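PDB 3UN6: ABC transporter substrate-binding protein from Staphylococcus aureus subsp. aureus NCTC 8325, which probably serves as the extracytoplasmic ligand-binding component of an ABC-type import system and binds zinc, its natural substrate being unestablished. Local coordinates for residues 44-55 / 256-265; 98-109 / 304-314. All blocks are in the same frame, centred on the assembly; numbering follows the deposited sequence.

Overall arrangement
The two contacts lie on opposite sides of the chain's centre, with their own centres about 27 Å apart and their nearest atoms about 12 Å apart. Contact 1 joins the start of helix 48-58 to helix 254-264, and it reaches the metal directly: His46, just ahead of the helix, binds zinc together with Cys220 and Cys221. Contact 2 lies farther out, where the 304-314 stretch near the C-terminus runs over helix 94-102 and pairs with strand 108-110 at the rim of the five-stranded sheet. Its Met98 side chain is about 12 Å from a zinc ion. The segments alternate along the chain, and each contact joins an early segment to one about 200 residues later.

Contact 1. Residues 44-55 / 256-265; sequences ITHSANLMMTKK and QSVDIMTHHF. With ZN (zinc ion), chain B.
A crossed helix pair packs next to the zinc site, with Ile260 of helix 254-264 set as a knob into a hole formed by Ala48, Met51, Met52 and Lys55. Its CG2 branch, anti to the backbone N, presses on Met51 CB at 3.4 Å, a close fit, while CD1 reaches Met52 CA at 3.8 Å. The selenium of Met52 lies against Ile260 CG1, the two side chains crossing at about a right angle.

Met51, a selenomethionine, already has CB over one face of the His264 ring, and the bend at chi2 (-57°) brings SE back over the same ring, 3.9 Å from its centroid. That ring is held by its own helix, since ND1 donates to Ile260 O (3.2 Å) almost exactly in the ring plane. Met51 SE also makes an oblique Met-aromatic contact with Phe265.

The short helical segments, from two helices of a fold consistent with the periplasmic binding proteins, cross at 89° with their axes 9.4 Å apart, close enough at Ala48 for its CB to touch Met261 CG. At the zinc end of the contact, Met261 SE meets Thr45 CG2 at 3.6 Å, and Phe265 CZ lies 3.5 Å from Ile44 O. Thr45 OG1 turns instead to Thr279, and Ser47 OG to Leu42 O. Between these two residues His46 points away from helix 254-264; its ND1 binds zinc at 2.1 Å, with a water, Cys220 and Cys221 as further ligands, and its ring stacks with that of His114.

Contact 2. Residues 98-109 / 304-314; sequences MKSKQKGSNIKA and FNPPAYDDFVE
Met98 threads between several side chains of the 304-314 segment. Its CB meets the edge of the Phe304 ring near the ring plane, 3.7 Å from CZ, and also touches Pro307 CD. CG then lies over one face of Phe312, 3.8 Å from the ring centroid, in a CH-pi contact. SE continues obliquely past that ring as a Met-aromatic contact, and the bend at chi3 (62°) swings CE onto Pro306 CB, a tight 3.4 Å approach. Beyond the segment, Tyr291 and Ile294 of helix 288-300 also touch Met98.

Phe304 is covered on one face by Lys99, whose CB sits over the ring centre, while the bent chain carries CD to Phe304 CG and NZ on to a hydrogen bond with Gln102 OE1. The Phe312 ring is met obliquely by Lys101 CB and by Ala109 CB, the latter 3.7 Å from CE2. Farther along, Lys101 NZ donates to both Ser105 O and Ile107 O, two bonds that pin the lysine tip to the loop after its helix; a water, weakly bound to this amine, links it to Asp311 O.

The helix itself ends in a Schellman motif with Gly104 as the C-prime residue, and Ser105 OG accepts from Ile107 N in an ST turn. Past this turn the backbones pair: Ala109 N donates to Phe312 O (2.9 Å), and Glu314 N to Ala109 O (2.8 Å, 172° at the hydrogen). These bonds frame a single beta bridge between Ala109 and Val313, which fastens the C-terminal part to an outermost strand of the five-stranded mixed sheet.

Contact 1. Residues 44-55 / 256-265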
loop_
_atom_site.group_PDB
_atom_site.type_symbol
_atom_site.label_atom_id
_atom_site.label_comp_id
_atom_site.label_asym_id
_atom_site.label_seq_id
_atom_site.Cartn_x
_atom_site.Cartn_y
_atom_site.Cartn_z
ATOM N N ILE A 44 -7.422 -0.897 2.935
ATOM C CA ILE A 44 -7.208 -0.775 1.515
ATOM C C ILE A 44 -6.829 -2.170 1.026
ATOM O O ILE A 44 -6.438 -3.016 1.831
ATOM C CB ILE A 44 -6.084 0.182 1.228
ATOM C CG1 ILE A 44 -4.819 -0.240 2.009
ATOM C CG2 ILE A 44 -6.511 1.619 1.598
ATOM C CD1 ILE A 44 -3.602 0.654 1.781
ATOM N N THR A 45 -6.944 -2.418 -0.273
ATOM C CA THR A 45 -6.610 -3.751 -0.820
ATOM C C THR A 45 -5.153 -4.132 -0.580
ATOM O O THR A 45 -4.810 -5.321 -0.576
ATOM C CB THR A 45 -6.861 -3.863 -2.331
ATOM O OG1 THR A 45 -5.946 -3.019 -3.044
ATOM C CG2 THR A 45 -8.312 -3.509 -2.681
ATOM N N HIS A 46 -4.300 -3.143 -0.358
ATOM C CA HIS A 46 -2.898 -3.430 -0.159
ATOM C C HIS A 46 -2.602 -4.142 1.138
ATOM O O HIS A 46 -1.509 -4.690 1.298
ATOM C CB HIS A 46 -2.034 -2.174 -0.276
ATOM C CG HIS A 46 -2.163 -1.491 -1.597
ATOM N ND1 HIS A 46 -1.533 -0.305 -1.881
ATOM C CD2 HIS A 46 -2.901 -1.800 -2.691
ATOM C CE1 HIS A 46 -1.837 0.067 -3.109
ATOM N NE2 HIS A 46 -2.671 -0.822 -3.622
ATOM N N SER A 47 -3.569 -4.160 2.047
ATOM C CA SER A 47 -3.378 -4.823 3.327
ATOM C C SER A 47 -4.247 -6.050 3.495
ATOM O O SER A 47 -4.216 -6.665 4.552
ATOM C CB SER A 47 -3.699 -3.823 4.467
ATOM O OG SER A 47 -5.096 -3.638 4.573
ATOM N N ALA A 48 -5.003 -6.427 2.457
ATOM C CA ALA A 48 -5.985 -7.506 2.537
ATOM C C ALA A 48 -5.389 -8.897 2.781
ATOM O O ALA A 48 -6.081 -9.765 3.301
ATOM C CB ALA A 48 -6.841 -7.523 1.275
ATOM N N ASN A 49 -4.124 -9.112 2.420
ATOM C CA ASN A 49 -3.502 -10.411 2.690
ATOM C C ASN A 49 -3.360 -10.652 4.204
ATOM O O ASN A 49 -3.288 -11.778 4.630
ATOM C CB ASN A 49 -2.145 -10.583 2.000
ATOM C CG ASN A 49 -1.709 -12.043 1.949
ATOM O OD1 ASN A 49 -2.489 -12.917 1.599
ATOM N ND2 ASN A 49 -0.475 -12.304 2.312
ATOM N N LEU A 50 -3.325 -9.591 5.005
ATOM C CA LEU A 50 -3.312 -9.748 6.467
ATOM C C LEU A 50 -4.643 -10.346 6.952
ATOM O O LEU A 50 -4.652 -11.151 7.897
ATOM C CB LEU A 50 -3.074 -8.411 7.173
ATOM C CG LEU A 50 -1.665 -7.842 7.109
ATOM C CD1 LEU A 50 -1.654 -6.462 7.747
ATOM C CD2 LEU A 50 -0.697 -8.780 7.803
HETATM N N MSE A 51 -5.753 -9.953 6.308
HETATM C CA MSE A 51 -7.083 -10.462 6.667
HETATM C C MSE A 51 -7.118 -11.958 6.337
HETATM O O MSE A 51 -7.608 -12.789 7.119
HETATM C CB MSE A 51 -8.204 -9.765 5.876
HETATM C CG MSE A 51 -8.197 -8.203 5.733
HETATM SE SE MSE A 51 -8.194 -7.117 7.337
HETATM C CE MSE A 51 -6.245 -6.968 7.629
HETATM N N MSE A 52 -6.609 -12.309 5.159
HETATM C CA MSE A 52 -6.562 -13.716 4.774
HETATM C C MSE A 52 -5.710 -14.510 5.764
HETATM O O MSE A 52 -6.095 -15.625 6.159
HETATM C CB MSE A 52 -6.009 -13.889 3.365
HETATM C CG MSE A 52 -5.963 -15.291 2.940
HETATM SE SE MSE A 52 -7.780 -16.083 2.729
HETATM C CE MSE A 52 -7.263 -17.919 2.993
ATOM N N THR A 53 -4.568 -13.944 6.168
ATOM C CA THR A 53 -3.663 -14.612 7.118
ATOM C C THR A 53 -4.402 -14.933 8.412
ATOM O O THR A 53 -4.308 -16.042 8.933
ATOM C CB THR A 53 -2.407 -13.758 7.393
ATOM O OG1 THR A 53 -1.755 -13.477 6.148
ATOM C CG2 THR A 53 -1.443 -14.478 8.323
ATOM N N LYS A 54 -5.138 -13.945 8.908
ATOM C CA LYS A 54 -5.979 -14.066 10.082
ATOM C C LYS A 54 -7.003 -15.197 9.907
ATOM O O LYS A 54 -7.169 -16.029 10.798
ATOM C CB LYS A 54 -6.697 -12.726 10.312
ATOM C CG LYS A 54 -7.615 -12.647 11.510
ATOM C CD LYS A 54 -6.869 -12.789 12.782
ATOM C CE LYS A 54 -7.782 -12.522 13.940
ATOM N NZ LYS A 54 -7.105 -12.863 15.200
ATOM N N LYS A 55 -7.653 -15.264 8.746
ATOM C CA LYS A 55 -8.636 -16.306 8.519
ATOM C C LYS A 55 -7.969 -17.688 8.513
ATOM O O LYS A 55 -8.484 -18.641 9.088
ATOM C CB LYS A 55 -9.393 -16.092 7.219
ATOM C CG LYS A 55 -10.482 -17.137 7.022
ATOM C CD LYS A 55 -11.175 -17.044 5.675
ATOM C CE LYS A 55 -12.251 -18.149 5.562
ATOM N NZ LYS A 55 -12.844 -18.223 4.204
ATOM N N GLN A 256 -12.307 -15.323 -3.487
ATOM C CA GLN A 256 -11.751 -15.234 -2.137
ATOM C C GLN A 256 -11.315 -13.836 -1.725
ATOM O O GLN A 256 -11.636 -13.407 -0.623
ATOM C CB GLN A 256 -10.574 -16.208 -1.958
ATOM C CG GLN A 256 -10.929 -17.521 -1.222
ATOM C CD GLN A 256 -11.107 -17.317 0.312
ATOM O OE1 GLN A 256 -11.242 -16.184 0.795
ATOM N NE2 GLN A 256 -11.097 -18.416 1.063
ATOM N N SER A 257 -10.580 -13.129 -2.577
ATOM C CA SER A 257 -10.108 -11.801 -2.187
ATOM C C SER A 257 -11.296 -10.874 -1.927
ATOM O O SER A 257 -11.258 -10.076 -0.981
ATOM C CB SER A 257 -9.139 -11.198 -3.211
ATOM O OG SER A 257 -9.707 -11.166 -4.507
ATOM N N VAL A 258 -12.341 -10.995 -2.750
ATOM C CA VAL A 258 -13.562 -10.199 -2.566
ATOM C C VAL A 258 -14.215 -10.568 -1.244
ATOM O O VAL A 258 -14.510 -9.702 -0.440
ATOM C CB VAL A 258 -14.612 -10.386 -3.728
ATOM C CG1 VAL A 258 -15.946 -9.699 -3.373
ATOM C CG2 VAL A 258 -14.050 -9.842 -5.078
ATOM N N ASP A 259 -14.434 -11.864 -1.027
ATOM C CA ASP A 259 -15.071 -12.357 0.209
ATOM C C ASP A 259 -14.298 -11.910 1.470
ATOM O O ASP A 259 -14.904 -11.489 2.457
ATOM C CB ASP A 259 -15.211 -13.889 0.166
ATOM C CG ASP A 259 -16.207 -14.375 -0.922
ATOM O OD1 ASP A 259 -17.091 -13.596 -1.330
ATOM O OD2 ASP A 259 -16.099 -15.547 -1.352
ATOM N N ILE A 260 -12.973 -12.002 1.437
ATOM C CA ILE A 260 -12.156 -11.514 2.569
ATOM C C ILE A 260 -12.426 -10.045 2.864
ATOM O O ILE A 260 -12.687 -9.662 3.992
ATOM C CB ILE A 260 -10.641 -11.690 2.302
ATOM C CG1 ILE A 260 -10.164 -13.049 2.822
ATOM C CG2 ILE A 260 -9.856 -10.645 3.018
ATOM C CD1 ILE A 260 -10.311 -13.219 4.370
HETATM N N MSE A 261 -12.359 -9.222 1.829
HETATM C CA MSE A 261 -12.551 -7.804 1.995
HETATM C C MSE A 261 -13.971 -7.394 2.395
HETATM O O MSE A 261 -14.123 -6.506 3.232
HETATM C CB MSE A 261 -12.117 -7.065 0.739
HETATM C CG MSE A 261 -10.633 -7.264 0.451
HETATM SE SE MSE A 261 -10.077 -6.102 -0.960
HETATM C CE MSE A 261 -11.018 -6.739 -2.311
ATOM N N THR A 262 -14.998 -8.029 1.830
ATOM C CA THR A 262 -16.370 -7.649 2.179
ATOM C C THR A 262 -16.589 -7.864 3.655
ATOM O O THR A 262 -17.312 -7.109 4.323
ATOM C CB THR A 262 -17.435 -8.415 1.366
ATOM O OG1 THR A 262 -17.201 -9.825 1.469
ATOM C CG2 THR A 262 -17.398 -7.999 -0.107
ATOM N N HIS A 263 -15.955 -8.897 4.179
ATOM C CA HIS A 263 -16.076 -9.190 5.574
ATOM C C HIS A 263 -15.513 -8.077 6.466
ATOM O O HIS A 263 -16.194 -7.597 7.372
ATOM C CB HIS A 263 -15.364 -10.511 5.877
ATOM C CG HIS A 263 -15.475 -10.930 7.309
ATOM N ND1 HIS A 263 -16.515 -11.698 7.780
ATOM C CD2 HIS A 263 -14.687 -10.668 8.379
ATOM C CE1 HIS A 263 -16.357 -11.905 9.076
ATOM N NE2 HIS A 263 -15.257 -11.287 9.466
ATOM N N HIS A 264 -14.287 -7.653 6.175
ATOM C CA HIS A 264 -13.550 -6.698 7.003
ATOM C C HIS A 264 -13.719 -5.230 6.707
ATOM O O HIS A 264 -13.637 -4.409 7.627
ATOM C CB HIS A 264 -12.049 -6.992 6.909
ATOM C CG HIS A 264 -11.640 -8.239 7.617
ATOM N ND1 HIS A 264 -11.638 -9.479 7.010
ATOM C CD2 HIS A 264 -11.228 -8.440 8.892
ATOM C CE1 HIS A 264 -11.228 -10.387 7.880
ATOM N NE2 HIS A 264 -10.981 -9.785 9.029
ATOM N N PHE A 265 -13.913 -4.868 5.446
ATOM C CA PHE A 265 -13.980 -3.450 5.114
ATOM C C PHE A 265 -15.381 -2.840 5.045
ATOM O O PHE A 265 -16.349 -3.489 4.622
ATOM C CB PHE A 265 -13.238 -3.172 3.800
ATOM C CG PHE A 265 -11.814 -3.630 3.780
ATOM C CD1 PHE A 265 -11.095 -3.848 4.954
ATOM C CD2 PHE A 265 -11.143 -3.718 2.581
ATOM C CE1 PHE A 265 -9.776 -4.239 4.911
ATOM C CE2 PHE A 265 -9.811 -4.099 2.535
ATOM C CZ PHE A 265 -9.127 -4.354 3.698
HETATM ZN ZN ZN B . -0.140 0.887 -0.839
HETATM O O HOH W 1 -1.513 2.753 -0.258
#

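Contact 2. Residues 98-109 / 304-314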
loop_
_atom_site.group_PDB
_atom_site.type_symbol
_atom_site.label_atom_id
_atom_site.label_comp_id
_atom_site.label_asym_id
_atom_site.label_seq_id
_atom_site.Cartn_x
_atom_site.Cartn_y
_atom_site.Cartn_z
HETATM N N MSE A 98 10.870 3.284 4.324
HETATM C CA MSE A 98 12.276 3.551 3.953
HETATM C C MSE A 98 12.806 4.836 4.618
HETATM O O MSE A 98 13.934 4.889 5.081
HETATM C CB MSE A 98 12.402 3.693 2.430
HETATM C CG MSE A 98 12.297 2.385 1.664
HETATM SE SE MSE A 98 11.886 2.599 -0.246
HETATM C CE MSE A 98 13.481 3.584 -0.750
ATOM N N LYS A 99 11.983 5.879 4.634
ATOM C CA LYS A 99 12.346 7.149 5.249
ATOM C C LYS A 99 12.533 6.952 6.747
ATOM O O LYS A 99 13.520 7.393 7.311
ATOM C CB LYS A 99 11.258 8.193 4.989
ATOM C CG LYS A 99 11.439 9.495 5.731
ATOM C CD LYS A 99 12.685 10.222 5.308
ATOM C CE LYS A 99 12.808 11.538 6.072
ATOM N NZ LYS A 99 14.087 12.249 5.810
ATOM N N SER A 100 11.581 6.276 7.377
ATOM C CA SER A 100 11.655 5.977 8.791
ATOM C C SER A 100 12.952 5.192 9.042
ATOM O O SER A 100 13.692 5.467 9.986
ATOM C CB SER A 100 10.423 5.193 9.226
ATOM O OG SER A 100 10.415 5.035 10.635
ATOM N N LYS A 101 13.251 4.234 8.170
ATOM C CA LYS A 101 14.503 3.469 8.289
ATOM C C LYS A 101 15.731 4.394 8.169
ATOM O O LYS A 101 16.672 4.292 8.956
ATOM C CB LYS A 101 14.579 2.383 7.210
ATOM C CG LYS A 101 15.730 1.407 7.373
ATOM C CD LYS A 101 15.401 0.489 8.553
ATOM C CE LYS A 101 16.526 -0.381 8.971
ATOM N NZ LYS A 101 16.159 -1.116 10.214
ATOM N N GLN A 102 15.720 5.302 7.195
ATOM C CA GLN A 102 16.812 6.259 7.034
ATOM C C GLN A 102 16.959 7.110 8.295
ATOM O O GLN A 102 18.036 7.575 8.603
ATOM C CB GLN A 102 16.590 7.135 5.786
ATOM C CG GLN A 102 17.615 8.281 5.554
ATOM C CD GLN A 102 17.188 9.688 6.065
ATOM O OE1 GLN A 102 16.003 10.012 6.169
ATOM N NE2 GLN A 102 18.172 10.531 6.318
ATOM N N LYS A 103 15.864 7.319 9.014
ATOM C CA LYS A 103 15.909 8.065 10.256
ATOM C C LYS A 103 16.235 7.192 11.480
ATOM O O LYS A 103 16.116 7.658 12.612
ATOM C CB LYS A 103 14.615 8.864 10.452
ATOM C CG LYS A 103 14.475 9.983 9.421
ATOM C CD LYS A 103 13.386 10.985 9.765
ATOM C CE LYS A 103 11.990 10.424 9.593
ATOM N NZ LYS A 103 10.973 11.520 9.719
ATOM N N GLY A 104 16.669 5.944 11.262
ATOM C CA GLY A 104 17.108 5.070 12.379
ATOM C C GLY A 104 16.129 4.020 12.898
ATOM O O GLY A 104 16.378 3.384 13.925
ATOM N N SER A 105 15.026 3.807 12.189
ATOM C CA SER A 105 14.039 2.825 12.623
ATOM C C SER A 105 14.615 1.428 12.645
ATOM O O SER A 105 15.432 1.058 11.803
ATOM C CB SER A 105 12.811 2.831 11.711
ATOM O OG SER A 105 11.925 1.791 12.081
ATOM N N ASN A 106 14.149 0.636 13.594
ATOM C CA ASN A 106 14.590 -0.739 13.708
ATOM C C ASN A 106 13.825 -1.730 12.793
ATOM O O ASN A 106 14.093 -2.934 12.831
ATOM C CB ASN A 106 14.442 -1.173 15.170
ATOM C CG ASN A 106 12.992 -1.287 15.602
ATOM O OD1 ASN A 106 12.167 -1.881 14.907
ATOM N ND2 ASN A 106 12.680 -0.736 16.771
ATOM N N ILE A 107 12.901 -1.244 11.967
ATOM C CA ILE A 107 12.088 -2.146 11.135
ATOM C C ILE A 107 12.807 -2.764 9.941
ATOM O O ILE A 107 13.855 -2.284 9.508
ATOM C CB ILE A 107 10.773 -1.460 10.633
ATOM C CG1 ILE A 107 11.067 -0.219 9.783
ATOM C CG2 ILE A 107 9.898 -1.080 11.806
ATOM C CD1 ILE A 107 9.823 0.471 9.213
ATOM N N LYS A 108 12.221 -3.852 9.434
ATOM C CA LYS A 108 12.685 -4.571 8.252
ATOM C C LYS A 108 11.457 -4.975 7.439
ATOM O O LYS A 108 10.436 -5.397 8.019
ATOM C CB LYS A 108 13.430 -5.834 8.643
ATOM C CG LYS A 108 14.849 -5.640 9.233
ATOM C CD LYS A 108 15.894 -5.428 8.156
ATOM C CE LYS A 108 17.293 -5.537 8.708
ATOM N NZ LYS A 108 18.297 -5.790 7.606
ATOM N N ALA A 109 11.537 -4.807 6.122
ATOM C CA ALA A 109 10.478 -5.231 5.197
ATOM C C ALA A 109 10.735 -6.702 4.919
ATOM O O ALA A 109 11.894 -7.107 4.693
ATOM C CB ALA A 109 10.529 -4.466 3.902
ATOM N N PHE A 304 14.562 11.650 -0.257
ATOM C CA PHE A 304 15.466 11.399 0.882
ATOM C C PHE A 304 16.488 10.393 0.364
ATOM O O PHE A 304 16.270 9.830 -0.712
ATOM C CB PHE A 304 14.707 10.849 2.114
ATOM C CG PHE A 304 13.923 9.585 1.843
ATOM C CD1 PHE A 304 12.610 9.647 1.392
ATOM C CD2 PHE A 304 14.504 8.329 2.032
ATOM C CE1 PHE A 304 11.881 8.492 1.141
ATOM C CE2 PHE A 304 13.790 7.170 1.762
ATOM C CZ PHE A 304 12.467 7.250 1.319
ATOM N N ASN A 305 17.606 10.176 1.055
ATOM C CA ASN A 305 18.536 9.154 0.559
ATOM C C ASN A 305 18.025 7.811 1.028
ATOM O O ASN A 305 17.944 7.571 2.241
ATOM C CB ASN A 305 19.996 9.359 0.951
ATOM C CG ASN A 305 20.930 8.421 0.164
ATOM O OD1 ASN A 305 21.438 8.787 -0.900
ATOM N ND2 ASN A 305 21.071 7.178 0.633
ATOM N N PRO A 306 17.660 6.935 0.065
ATOM C CA PRO A 306 17.067 5.656 0.417
ATOM C C PRO A 306 18.075 4.660 0.980
ATOM O O PRO A 306 19.264 4.720 0.639
ATOM C CB PRO A 306 16.478 5.158 -0.920
ATOM C CG PRO A 306 17.351 5.744 -1.952
ATOM C CD PRO A 306 17.877 7.055 -1.393
ATOM N N PRO A 307 17.607 3.762 1.866
ATOM C CA PRO A 307 18.470 2.744 2.423
ATOM C C PRO A 307 18.719 1.627 1.396
ATOM O O PRO A 307 17.877 1.377 0.523
ATOM C CB PRO A 307 17.666 2.232 3.615
ATOM C CG PRO A 307 16.271 2.426 3.227
ATOM C CD PRO A 307 16.246 3.685 2.415
ATOM N N ALA A 308 19.876 0.981 1.491
ATOM C CA ALA A 308 20.214 -0.129 0.602
ATOM C C ALA A 308 19.309 -1.338 0.873
ATOM O O ALA A 308 18.784 -1.491 1.964
ATOM C CB ALA A 308 21.684 -0.523 0.803
ATOM N N TYR A 309 19.163 -2.206 -0.119
ATOM C CA TYR A 309 18.358 -3.422 0.012
ATOM C C TYR A 309 18.663 -4.235 1.293
ATOM O O TYR A 309 17.746 -4.564 2.075
ATOM C CB TYR A 309 18.541 -4.290 -1.237
ATOM C CG TYR A 309 17.609 -5.466 -1.309
ATOM C CD1 TYR A 309 16.370 -5.361 -1.915
ATOM C CD2 TYR A 309 17.973 -6.675 -0.790
ATOM C CE1 TYR A 309 15.518 -6.445 -1.985
ATOM C CE2 TYR A 309 17.140 -7.761 -0.848
ATOM C CZ TYR A 309 15.915 -7.644 -1.441
ATOM O OH TYR A 309 15.108 -8.738 -1.491
ATOM N N ASP A 310 19.940 -4.538 1.525
ATOM C CA ASP A 310 20.349 -5.333 2.702
ATOM C C ASP A 310 20.112 -4.632 4.052
ATOM O O ASP A 310 20.064 -5.280 5.085
ATOM C CB ASP A 310 21.802 -5.784 2.572
ATOM C CG ASP A 310 21.987 -6.864 1.507
ATOM O OD1 ASP A 310 21.003 -7.555 1.184
ATOM O OD2 ASP A 310 23.110 -7.045 1.009
ATOM N N ASP A 311 19.946 -3.322 4.051
ATOM C CA ASP A 311 19.691 -2.622 5.290
ATOM C C ASP A 311 18.213 -2.515 5.597
ATOM O O ASP A 311 17.837 -2.371 6.761
ATOM C CB ASP A 311 20.284 -1.231 5.234
ATOM C CG ASP A 311 21.799 -1.250 5.147
ATOM O OD1 ASP A 311 22.423 -2.149 5.766
ATOM O OD2 ASP A 311 22.362 -0.362 4.465
ATOM N N PHE A 312 17.375 -2.587 4.563
ATOM C CA PHE A 312 15.925 -2.413 4.719
ATOM C C PHE A 312 15.163 -3.729 4.618
ATOM O O PHE A 312 14.271 -4.005 5.412
ATOM C CB PHE A 312 15.450 -1.430 3.639
ATOM C CG PHE A 312 13.973 -1.163 3.638
ATOM C CD1 PHE A 312 13.373 -0.457 4.676
ATOM C CD2 PHE A 312 13.192 -1.567 2.580
ATOM C CE1 PHE A 312 12.017 -0.210 4.669
ATOM C CE2 PHE A 312 11.831 -1.309 2.567
ATOM C CZ PHE A 312 11.245 -0.637 3.604
ATOM N N VAL A 313 15.528 -4.541 3.639
ATOM C CA VAL A 313 14.814 -5.752 3.371
ATOM C C VAL A 313 15.458 -6.959 4.017
ATOM O O VAL A 313 16.675 -7.107 3.993
ATOM C CB VAL A 313 14.726 -6.006 1.841
ATOM C CG1 VAL A 313 13.968 -7.304 1.556
ATOM C CG2 VAL A 313 14.072 -4.798 1.119
ATOM N N GLU A 314 14.629 -7.793 4.642
ATOM C CA GLU A 314 15.073 -9.080 5.176
ATOM C C GLU A 314 14.243 -10.146 4.444
ATOM O O GLU A 314 13.159 -10.545 4.907
ATOM C CB GLU A 314 14.914 -9.184 6.686
ATOM C CG GLU A 314 15.387 -10.545 7.201
ATOM C CD GLU A 314 16.787 -10.889 6.682
ATOM O OE1 GLU A 314 16.923 -11.866 5.898
ATOM O OE2 GLU A 314 17.736 -10.129 6.996
HETATM O O HOH W 2 18.685 -2.508 9.624
#